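Local coordinates for C alpha-dehydrogenase (Sphingobium sp. SYK-6, PDB 4YAC), which binds NADH as a C alpha-dehydrogenase of the short-chain dehydrogenase/reductase family, in the lignin beta-aryl ether cleavage pathway, at residues V173-K177 with Y178-V182; E265-D268 with A269-Y273; W108-Q111 with M112-V116; Q22-V25 with L26-A30. All blocks are in the same frame, centred on the assembly; numbering follows the deposited sequence.

Contact 1: residues V173-K177 with Y178-V182; sequences VEMPK and YNIGV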
loop_
_atom_site.group_PDB
_atom_site.type_symbol
_atom_site.label_atom_id
_atom_site.label_comp_id
_atom_site.label_asym_id
_atom_site.label_seq_id
_atom_site.Cartn_x
_atom_site.Cartn_y
_atom_site.Cartn_z
ATOM N N VAL A 173 -0.059 10.353 11.388
ATOM C CA VAL A 173 -0.545 10.124 12.747
ATOM C C VAL A 173 0.487 10.535 13.795
ATOM O O VAL A 173 0.138 11.125 14.816
ATOM C CB VAL A 173 -0.914 8.633 12.972
ATOM C CG1 VAL A 173 -1.231 8.353 14.445
ATOM C CG2 VAL A 173 -2.090 8.237 12.099
ATOM N N GLU A 174 1.752 10.217 13.542
ATOM C CA GLU A 174 2.772 10.281 14.587
ATOM C C GLU A 174 3.657 11.528 14.543
ATOM O O GLU A 174 4.296 11.860 15.541
ATOM C CB GLU A 174 3.648 9.023 14.519
ATOM C CG GLU A 174 2.855 7.740 14.774
ATOM C CD GLU A 174 3.717 6.497 14.905
ATOM O OE1 GLU A 174 4.845 6.588 15.431
ATOM O OE2 GLU A 174 3.255 5.415 14.491
ATOM N N MET A 175 3.691 12.229 13.415
ATOM C CA MET A 175 4.617 13.357 13.269
ATOM C C MET A 175 4.136 14.702 13.843
ATOM O O MET A 175 4.964 15.515 14.256
ATOM C CB MET A 175 4.968 13.539 11.792
ATOM C CG MET A 175 5.858 12.431 11.230
ATOM S SD MET A 175 7.432 12.251 12.107
ATOM C CE MET A 175 7.060 10.882 13.200
ATOM N N PRO A 176 2.814 14.954 13.873
ATOM C CA PRO A 176 2.382 16.266 14.379
ATOM C C PRO A 176 2.822 16.593 15.809
ATOM O O PRO A 176 3.043 17.767 16.098
ATOM C CB PRO A 176 0.860 16.179 14.296
ATOM C CG PRO A 176 0.612 15.256 13.168
ATOM C CD PRO A 176 1.693 14.217 13.261
ATOM N N LYS A 177 2.959 15.600 16.680
ATOM C CA LYS A 177 3.382 15.876 18.052
ATOM C C LYS A 177 4.843 16.340 18.113
ATOM O O LYS A 177 5.291 16.852 19.138
ATOM C CB LYS A 177 3.178 14.646 18.944
ATOM C CG LYS A 177 3.979 13.418 18.557
ATOM C CD LYS A 177 3.736 12.288 19.551
ATOM C CE LYS A 177 4.573 11.058 19.238
ATOM N NZ LYS A 177 4.264 10.484 17.898
ATOM N N TYR A 178 5.570 16.167 17.010
ATOM C CA TYR A 178 6.942 16.664 16.888
ATOM C C TYR A 178 7.015 17.904 15.999
ATOM O O TYR A 178 8.104 18.336 15.617
ATOM C CB TYR A 178 7.860 15.583 16.319
ATOM C CG TYR A 178 7.973 14.348 17.180
ATOM C CD1 TYR A 178 8.461 14.423 18.476
ATOM C CD2 TYR A 178 7.611 13.102 16.689
ATOM C CE1 TYR A 178 8.571 13.296 19.265
ATOM C CE2 TYR A 178 7.720 11.970 17.469
ATOM C CZ TYR A 178 8.201 12.070 18.755
ATOM O OH TYR A 178 8.310 10.943 19.535
ATOM N N ASN A 179 5.853 18.463 15.671
ATOM C CA ASN A 179 5.759 19.623 14.790
ATOM C C ASN A 179 6.389 19.343 13.428
ATOM O O ASN A 179 6.989 20.224 12.812
ATOM C CB ASN A 179 6.412 20.846 15.440
ATOM C CG ASN A 179 5.671 21.305 16.682
ATOM O OD1 ASN A 179 4.443 21.238 16.744
ATOM N ND2 ASN A 179 6.414 21.769 17.680
ATOM N N ILE A 180 6.235 18.104 12.967
ATOM C CA ILE A 180 6.695 17.706 11.643
ATOM C C ILE A 180 5.481 17.466 10.747
ATOM O O ILE A 180 4.677 16.570 10.999
ATOM C CB ILE A 180 7.586 16.441 11.704
ATOM C CG1 ILE A 180 8.885 16.751 12.454
ATOM C CG2 ILE A 180 7.901 15.925 10.296
ATOM C CD1 ILE A 180 9.721 15.529 12.785
ATOM N N GLY A 181 5.352 18.290 9.711
ATOM C CA GLY A 181 4.238 18.202 8.787
ATOM C C GLY A 181 4.446 17.096 7.771
ATOM O O GLY A 181 5.577 16.699 7.497
ATOM N N VAL A 182 3.346 16.600 7.216
ATOM C CA VAL A 182 3.392 15.524 6.238
ATOM C C VAL A 182 2.491 15.859 5.057
ATOM O O VAL A 182 1.355 16.301 5.245
ATOM C CB VAL A 182 2.951 14.180 6.848
ATOM C CG1 VAL A 182 3.090 13.059 5.829
ATOM C CG2 VAL A 182 3.764 13.858 8.092
#
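Tyr178 and Lys177 lie side by side at the turn that carries helix 155-174 into strand 180-185, the helix-to-strand return of a Rossmann beta-alpha-beta unit. Lys177 CG sits over one face of the Tyr178 ring in a CH-pi contact, 4.2 Å from its centroid, and the lysine chain runs on along the ring until CE is 3.7 Å from Tyr178 CE2. With chi1 at 62°, CG of Lys177 is wedged between its own backbone N and carbonyl carbon, which sets the chain alongside the ring; the bend at chi4 then brings NZ down to Glu174 O at 2.7 Å, in the carbonyl plane and on a lone pair. Met175 approaches the same ring at its edge with CE, while its CB packs 3.9 Å from Ile180 CB. The Tyr178 hydroxyl bonds to Glu101 of the second subunit, and the Glu174 carboxylate bonds to the backbone N of Thr153 and of Ile100 of that subunit, so the turn belongs to the dimer interface. A leucine in place of Tyr178 would probably lose the flat surface beneath the lysine chain and leave Glu101 of the second subunit without its hydroxyl partner. Behind the side chains, Met175 O holds the turn together by accepting two N-H groups from opposite faces of its carbonyl plane: Tyr178 N at 2.9 Å and Ile180 N at 3.2 Å.

Contact 2: residues E265-D268 with A269-Y273; sequences EVID and AMMSY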
loop_
_atom_site.group_PDB
_atom_site.type_symbol
_atom_site.label_atom_id
_atom_site.label_comp_id
_atom_site.label_asym_id
_atom_site.label_seq_id
_atom_site.Cartn_x
_atom_site.Cartn_y
_atom_site.Cartn_z
ATOM N N GLU A 265 -18.028 0.973 -3.112
ATOM C CA GLU A 265 -17.813 -0.468 -3.171
ATOM C C GLU A 265 -17.418 -1.011 -1.802
ATOM O O GLU A 265 -17.987 -1.994 -1.324
ATOM C CB GLU A 265 -16.730 -0.811 -4.195
ATOM C CG GLU A 265 -17.215 -1.675 -5.339
ATOM C CD GLU A 265 -16.099 -2.077 -6.285
ATOM O OE1 GLU A 265 -14.925 -2.091 -5.856
ATOM O OE2 GLU A 265 -16.395 -2.377 -7.460
ATOM N N VAL A 266 -16.448 -0.352 -1.178
ATOM C CA VAL A 266 -15.957 -0.754 0.135
ATOM C C VAL A 266 -17.045 -0.605 1.196
ATOM O O VAL A 266 -17.288 -1.528 1.973
ATOM C CB VAL A 266 -14.709 0.072 0.534
ATOM C CG1 VAL A 266 -14.370 -0.112 2.008
ATOM C CG2 VAL A 266 -13.519 -0.317 -0.334
ATOM N N ILE A 267 -17.697 0.554 1.223
ATOM C CA ILE A 267 -18.782 0.804 2.165
ATOM C C ILE A 267 -19.877 -0.251 2.015
ATOM O O ILE A 267 -20.351 -0.806 3.006
ATOM C CB ILE A 267 -19.390 2.216 1.965
ATOM C CG1 ILE A 267 -18.324 3.300 2.163
ATOM C CG2 ILE A 267 -20.571 2.452 2.911
ATOM C CD1 ILE A 267 -17.605 3.249 3.502
ATOM N N ASP A 268 -20.266 -0.533 0.775
ATOM C CA ASP A 268 -21.305 -1.521 0.512
ATOM C C ASP A 268 -20.879 -2.908 0.981
ATOM O O ASP A 268 -21.696 -3.672 1.495
ATOM C CB ASP A 268 -21.657 -1.560 -0.980
ATOM C CG ASP A 268 -22.430 -0.332 -1.432
ATOM O OD1 ASP A 268 -22.905 0.430 -0.566
ATOM O OD2 ASP A 268 -22.570 -0.134 -2.656
ATOM N N ALA A 269 -19.601 -3.228 0.809
ATOM C CA ALA A 269 -19.081 -4.524 1.227
ATOM C C ALA A 269 -19.166 -4.667 2.741
ATOM O O ALA A 269 -19.603 -5.699 3.251
ATOM C CB ALA A 269 -17.652 -4.700 0.759
ATOM N N MET A 270 -18.747 -3.626 3.453
ATOM C CA MET A 270 -18.861 -3.605 4.906
ATOM C C MET A 270 -20.317 -3.746 5.333
ATOM O O MET A 270 -20.639 -4.528 6.226
ATOM C CB MET A 270 -18.284 -2.310 5.482
ATOM C CG MET A 270 -16.797 -2.122 5.264
ATOM S SD MET A 270 -16.249 -0.541 5.926
ATOM C CE MET A 270 -14.479 -0.648 5.667
ATOM N N MET A 271 -21.193 -2.986 4.688
ATOM C CA MET A 271 -22.602 -2.971 5.058
ATOM C C MET A 271 -23.334 -4.245 4.629
ATOM O O MET A 271 -24.440 -4.514 5.099
ATOM C CB MET A 271 -23.297 -1.749 4.449
ATOM C CG MET A 271 -22.890 -0.404 5.052
ATOM S SD MET A 271 -22.985 -0.331 6.854
ATOM C CE MET A 271 -24.638 -0.958 7.144
ATOM N N SER A 272 -22.723 -5.031 3.748
ATOM C CA SER A 272 -23.364 -6.251 3.257
ATOM C C SER A 272 -23.414 -7.328 4.339
ATOM O O SER A 272 -24.152 -8.305 4.215
ATOM C CB SER A 272 -22.638 -6.786 2.020
ATOM O OG SER A 272 -21.405 -7.389 2.366
ATOM N N TYR A 273 -22.625 -7.146 5.397
ATOM C CA TYR A 273 -22.639 -8.056 6.540
ATOM C C TYR A 273 -23.481 -7.497 7.690
ATOM O O TYR A 273 -23.417 -7.998 8.810
ATOM C CB TYR A 273 -21.215 -8.321 7.033
ATOM C CG TYR A 273 -20.348 -9.126 6.089
ATOM C CD1 TYR A 273 -20.220 -10.500 6.235
ATOM C CD2 TYR A 273 -19.643 -8.509 5.062
ATOM C CE1 TYR A 273 -19.422 -11.240 5.383
ATOM C CE2 TYR A 273 -18.838 -9.240 4.207
ATOM C CZ TYR A 273 -18.732 -10.606 4.372
ATOM O OH TYR A 273 -17.936 -11.341 3.522
#
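Met270 and Val266 run side by side, one helical turn apart, with Met270 CE resting 3.7 Å from Val266 CG1. The methionine is stretched out beyond CG (chi2 178°, chi3 175°), which carries its methyl back along the helix to the valine, while its CG lies 3.4 Å from Val266 O. Met271 behaves differently: it folds at chi2 and chi3, keeps CG against Ile267 O at 3.3 Å, and leads its thioether end away from the preceding turn. Its CG also meets Ile267 CG2, though more loosely. Beneath these chains run the i to i+4 backbone bonds, the straightest being Met270 N to Val266 O at 169°. The last of the series, Ser272 N to Asp268 O, is weak, and there Ser272 OG donates to Ala269 O at 2.6 Å. Glu265 makes a salt bridge with Arg172 of the second subunit, whose Trp248 packs on Val266 and Ala269; Ala256 of that subunit meets Ile267 and Met271. This is the last part of helix 255-271, a helix that packs on the second subunit in the dimer.

Contact 3: residues W108-Q111 with M112-V116; sequences WDWQ and MDVNV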
loop_
_atom_site.group_PDB
_atom_site.type_symbol
_atom_site.label_atom_id
_atom_site.label_comp_id
_atom_site.label_asym_id
_atom_site.label_seq_id
_atom_site.Cartn_x
_atom_site.Cartn_y
_atom_site.Cartn_z
ATOM N N TRP A 108 10.105 -6.958 -9.863
ATOM C CA TRP A 108 9.553 -6.636 -8.553
ATOM C C TRP A 108 10.578 -5.942 -7.657
ATOM O O TRP A 108 10.309 -4.876 -7.095
ATOM C CB TRP A 108 9.051 -7.906 -7.862
ATOM C CG TRP A 108 7.636 -8.278 -8.187
ATOM C CD1 TRP A 108 7.215 -9.301 -8.993
ATOM C CD2 TRP A 108 6.451 -7.656 -7.681
ATOM N NE1 TRP A 108 5.843 -9.338 -9.030
ATOM C CE2 TRP A 108 5.351 -8.337 -8.231
ATOM C CE3 TRP A 108 6.211 -6.578 -6.822
ATOM C CZ2 TRP A 108 4.035 -7.981 -7.954
ATOM C CZ3 TRP A 108 4.900 -6.227 -6.551
ATOM C CH2 TRP A 108 3.833 -6.924 -7.113
ATOM N N ASP A 109 11.756 -6.545 -7.530
ATOM C CA ASP A 109 12.770 -6.050 -6.605
ATOM C C ASP A 109 13.247 -4.643 -6.961
ATOM O O ASP A 109 13.420 -3.806 -6.078
ATOM C CB ASP A 109 13.968 -7.003 -6.564
ATOM C CG ASP A 109 13.642 -8.331 -5.898
ATOM O OD1 ASP A 109 12.644 -8.409 -5.154
ATOM O OD2 ASP A 109 14.398 -9.298 -6.110
ATOM N N TRP A 110 13.470 -4.382 -8.244
ATOM C CA TRP A 110 13.924 -3.060 -8.676
ATOM C C TRP A 110 12.918 -1.976 -8.288
ATOM O O TRP A 110 13.277 -0.993 -7.645
ATOM C CB TRP A 110 14.169 -3.050 -10.185
ATOM C CG TRP A 110 14.399 -1.691 -10.760
ATOM C CD1 TRP A 110 15.235 -0.720 -10.276
ATOM C CD2 TRP A 110 13.799 -1.152 -11.937
ATOM N NE1 TRP A 110 15.182 0.391 -11.081
ATOM C CE2 TRP A 110 14.307 0.149 -12.111
ATOM C CE3 TRP A 110 12.875 -1.641 -12.868
ATOM C CZ2 TRP A 110 13.926 0.964 -13.167
ATOM C CZ3 TRP A 110 12.498 -0.828 -13.916
ATOM C CH2 TRP A 110 13.025 0.457 -14.060
ATOM N N GLN A 111 11.655 -2.162 -8.656
ATOM C CA GLN A 111 10.644 -1.141 -8.393
ATOM C C GLN A 111 10.320 -1.044 -6.903
ATOM O O GLN A 111 10.118 0.054 -6.381
ATOM C CB GLN A 111 9.379 -1.424 -9.204
ATOM C CG GLN A 111 9.595 -1.276 -10.705
ATOM C CD GLN A 111 8.325 -1.453 -11.510
ATOM O OE1 GLN A 111 7.420 -0.620 -11.455
ATOM N NE2 GLN A 111 8.253 -2.542 -12.264
ATOM N N MET A 112 10.288 -2.181 -6.212
ATOM C CA MET A 112 10.085 -2.185 -4.766
ATOM C C MET A 112 11.215 -1.436 -4.061
ATOM O O MET A 112 10.973 -0.637 -3.155
ATOM C CB MET A 112 10.002 -3.615 -4.230
ATOM C CG MET A 112 8.668 -4.288 -4.481
ATOM S SD MET A 112 7.360 -3.683 -3.387
ATOM C CE MET A 112 5.968 -3.794 -4.488
ATOM N N ASP A 113 12.450 -1.679 -4.484
ATOM C CA ASP A 113 13.600 -1.103 -3.792
ATOM C C ASP A 113 13.619 0.423 -3.931
ATOM O O ASP A 113 13.805 1.136 -2.947
ATOM C CB ASP A 113 14.909 -1.713 -4.319
ATOM C CG ASP A 113 16.027 -1.715 -3.283
ATOM O OD1 ASP A 113 15.763 -1.449 -2.091
ATOM O OD2 ASP A 113 17.178 -2.011 -3.666
ATOM N N VAL A 114 13.419 0.935 -5.140
ATOM C CA VAL A 114 13.451 2.389 -5.335
ATOM C C VAL A 114 12.195 3.059 -4.792
ATOM O O VAL A 114 12.281 4.040 -4.058
ATOM C CB VAL A 114 13.598 2.771 -6.822
ATOM C CG1 VAL A 114 13.620 4.294 -6.990
ATOM C CG2 VAL A 114 14.857 2.166 -7.403
ATOM N N ASN A 115 11.030 2.534 -5.151
ATOM C CA ASN A 115 9.779 3.220 -4.850
ATOM C C ASN A 115 9.348 3.100 -3.395
ATOM O O ASN A 115 8.687 3.999 -2.873
ATOM C CB ASN A 115 8.660 2.700 -5.753
ATOM C CG ASN A 115 8.867 3.062 -7.212
ATOM O OD1 ASN A 115 9.876 3.673 -7.582
ATOM N ND2 ASN A 115 7.910 2.681 -8.052
ATOM N N VAL A 116 9.704 1.996 -2.738
ATOM C CA VAL A 116 9.300 1.796 -1.354
ATOM C C VAL A 116 10.500 1.929 -0.422
ATOM O O VAL A 116 10.506 2.796 0.449
ATOM C CB VAL A 116 8.621 0.434 -1.138
ATOM C CG1 VAL A 116 8.040 0.361 0.274
ATOM C CG2 VAL A 116 7.517 0.227 -2.161
#
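Met112 reaches back one turn to Trp108, and its chain can be followed atom by atom. CB and CG both lie 3.1 Å from Trp108 O, the carbonyl that accepts Met112 N. The chain then bends at chi2 (-75°), which leaves SD farther from Trp108 CE3 than CG is. The turn at chi3 brings CE back to the ring, in its plane and at its edge, 3.4 Å from Trp108 CZ3 and 3.6 Å from Trp108 CE3. The methyl therefore abuts the benzo rim of the indole and does not stack on a face. Helix 155-174 packs against both side chains through Thr159, and Ile120 of the second subunit touches Trp108.

Farther round the helix, Trp110 and Val114 also lie side by side; Val114 CG2 is 4.1 Å from Trp110 CD1, and its chi1 of 180° turns CG2 to the side of its own backbone N. Asn115 has CB 3.1 Å from Gln111 O, while its amide is spent elsewhere: OD1 accepts from Val94 N and ND2 bonds to Thr160 OG1. The main chain widens into a pi-type turn at 113-116. Val114 touches the bound NADH, so this turn of helix 105-133 contributes one residue to the dinucleotide pocket in the Rossmann fold of a short-chain dehydrogenase.

Contact 4: residues Q22-V25 with L26-A30; sequences QAKV and LAEEA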
loop_
_atom_site.group_PDB
_atom_site.type_symbol
_atom_site.label_atom_id
_atom_site.label_comp_id
_atom_site.label_asym_id
_atom_site.label_seq_id
_atom_site.Cartn_x
_atom_site.Cartn_y
_atom_site.Cartn_z
ATOM N N GLN A 22 10.226 20.226 -8.527
ATOM C CA GLN A 22 10.117 20.583 -7.118
ATOM C C GLN A 22 11.345 21.376 -6.681
ATOM O O GLN A 22 11.220 22.416 -6.039
ATOM C CB GLN A 22 9.941 19.324 -6.262
ATOM C CG GLN A 22 8.599 18.638 -6.504
ATOM C CD GLN A 22 8.448 17.313 -5.777
ATOM O OE1 GLN A 22 9.372 16.838 -5.117
ATOM N NE2 GLN A 22 7.276 16.700 -5.912
ATOM N N ALA A 23 12.524 20.894 -7.056
ATOM C CA ALA A 23 13.777 21.560 -6.706
ATOM C C ALA A 23 13.825 22.998 -7.221
ATOM O O ALA A 23 14.230 23.914 -6.496
ATOM C CB ALA A 23 14.960 20.768 -7.251
ATOM N N LYS A 24 13.412 23.199 -8.469
ATOM C CA LYS A 24 13.443 24.526 -9.080
ATOM C C LYS A 24 12.589 25.515 -8.302
ATOM O O LYS A 24 13.028 26.627 -7.990
ATOM C CB LYS A 24 12.955 24.468 -10.526
ATOM C CG LYS A 24 13.945 23.875 -11.506
ATOM C CD LYS A 24 13.387 23.920 -12.927
ATOM C CE LYS A 24 14.338 23.294 -13.934
ATOM N NZ LYS A 24 13.774 23.297 -15.315
ATOM N N VAL A 25 11.362 25.109 -8.000
ATOM C CA VAL A 25 10.418 25.970 -7.295
ATOM C C VAL A 25 10.902 26.269 -5.882
ATOM O O VAL A 25 10.783 27.399 -5.409
ATOM C CB VAL A 25 9.011 25.330 -7.239
ATOM C CG1 VAL A 25 8.072 26.130 -6.339
ATOM C CG2 VAL A 25 8.425 25.220 -8.641
ATOM N N LEU A 26 11.452 25.266 -5.207
ATOM C CA LEU A 26 11.917 25.462 -3.839
ATOM C C LEU A 26 13.159 26.356 -3.799
ATOM O O LEU A 26 13.287 27.214 -2.922
ATOM C CB LEU A 26 12.203 24.109 -3.174
ATOM C CG LEU A 26 10.971 23.215 -2.983
ATOM C CD1 LEU A 26 11.380 21.817 -2.537
ATOM C CD2 LEU A 26 9.998 23.826 -1.987
ATOM N N ALA A 27 14.061 26.174 -4.759
ATOM C CA ALA A 27 15.307 26.940 -4.801
ATOM C C ALA A 27 15.092 28.376 -5.268
ATOM O O ALA A 27 15.723 29.310 -4.760
ATOM C CB ALA A 27 16.312 26.247 -5.710
ATOM N N GLU A 28 14.201 28.555 -6.237
ATOM C CA GLU A 28 14.025 29.854 -6.880
ATOM C C GLU A 28 12.976 30.703 -6.175
ATOM O O GLU A 28 13.293 31.765 -5.641
ATOM C CB GLU A 28 13.650 29.665 -8.349
ATOM C CG GLU A 28 14.756 29.027 -9.171
ATOM C CD GLU A 28 14.409 28.920 -10.642
ATOM O OE1 GLU A 28 14.289 29.974 -11.304
ATOM O OE2 GLU A 28 14.254 27.781 -11.137
ATOM N N GLU A 29 11.732 30.238 -6.165
ATOM C CA GLU A 29 10.647 31.010 -5.563
ATOM C C GLU A 29 10.750 31.047 -4.043
ATOM O O GLU A 29 10.792 32.120 -3.440
ATOM C CB GLU A 29 9.287 30.435 -5.962
ATOM C CG GLU A 29 9.055 30.370 -7.457
ATOM C CD GLU A 29 7.705 29.786 -7.805
ATOM O OE1 GLU A 29 6.781 29.874 -6.968
ATOM O OE2 GLU A 29 7.569 29.235 -8.916
ATOM N N ALA A 30 10.779 29.870 -3.426
ATOM C CA ALA A 30 10.794 29.767 -1.971
ATOM C C ALA A 30 12.143 30.154 -1.375
ATOM O O ALA A 30 12.249 30.366 -0.167
ATOM C CB ALA A 30 10.427 28.358 -1.544
#
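Val25 and Glu29 cross at an angle near the C-terminal end of helix 17-28, and the carboxylate end of Glu29 lies against the valine methyls: CD is 4.0 Å from Val25 CG1, and OE2 is 4.1 Å from Val25 CG2. Extended beyond CG (chi2 180°), the glutamate runs back along the helix far enough for OE2 to form a salt bridge with Arg236 of helix 231-243, whose Leu239 packs on both Val25 and Glu29. An alanine in place of Glu29 would probably leave Arg236 without this charged mate and remove the group lying against the Val25 methyls.

Lys24 and Glu28, by contrast, lie alongside one another and point the same way. Glu28 OE2 comes 3.6 Å from Lys24 CB, but the lysine stays fully extended and NZ is 6.1 Å from that oxygen, so the opposite charges do not meet. Tyr50 serves both: its hydroxyl bonds to Glu28 OE2, and its ring makes a cation-pi contact with Lys24. On the buried side Leu26 turns CG over Gln22 O at 3.2 Å, with strands 33-38 and 87-90 beneath it.

Near the end of the helix Val25 O takes a nearly straight bond from Ala30 N, 172° at the hydrogen, beside a weak one from Glu29 N. With strands 8-12 and 33-38 the helix makes up the first beta-alpha-beta unit of the Rossmann fold.

Overall arrangement
The four contacts do not touch one another. Contact 3 lies on the NADH pocket, with the Val114 side chain about 4 Å from the dinucleotide; contact 4 is set farther from the ligand, the Gln22 side chain about 8 Å away, and nearest atoms of the two contacts are about 13 Å apart. Contact 1, at the far end of a later beta-alpha-beta unit, is about 12 Å from contact 4 and 14 Å from contact 3, nearest atoms in each case. Contact 2 lies on an outlying helix, its centre about 44 Å from that of contact 4 and on the opposite side of the chain's centre. Contacts 1, 2 and 3 all meet the second subunit.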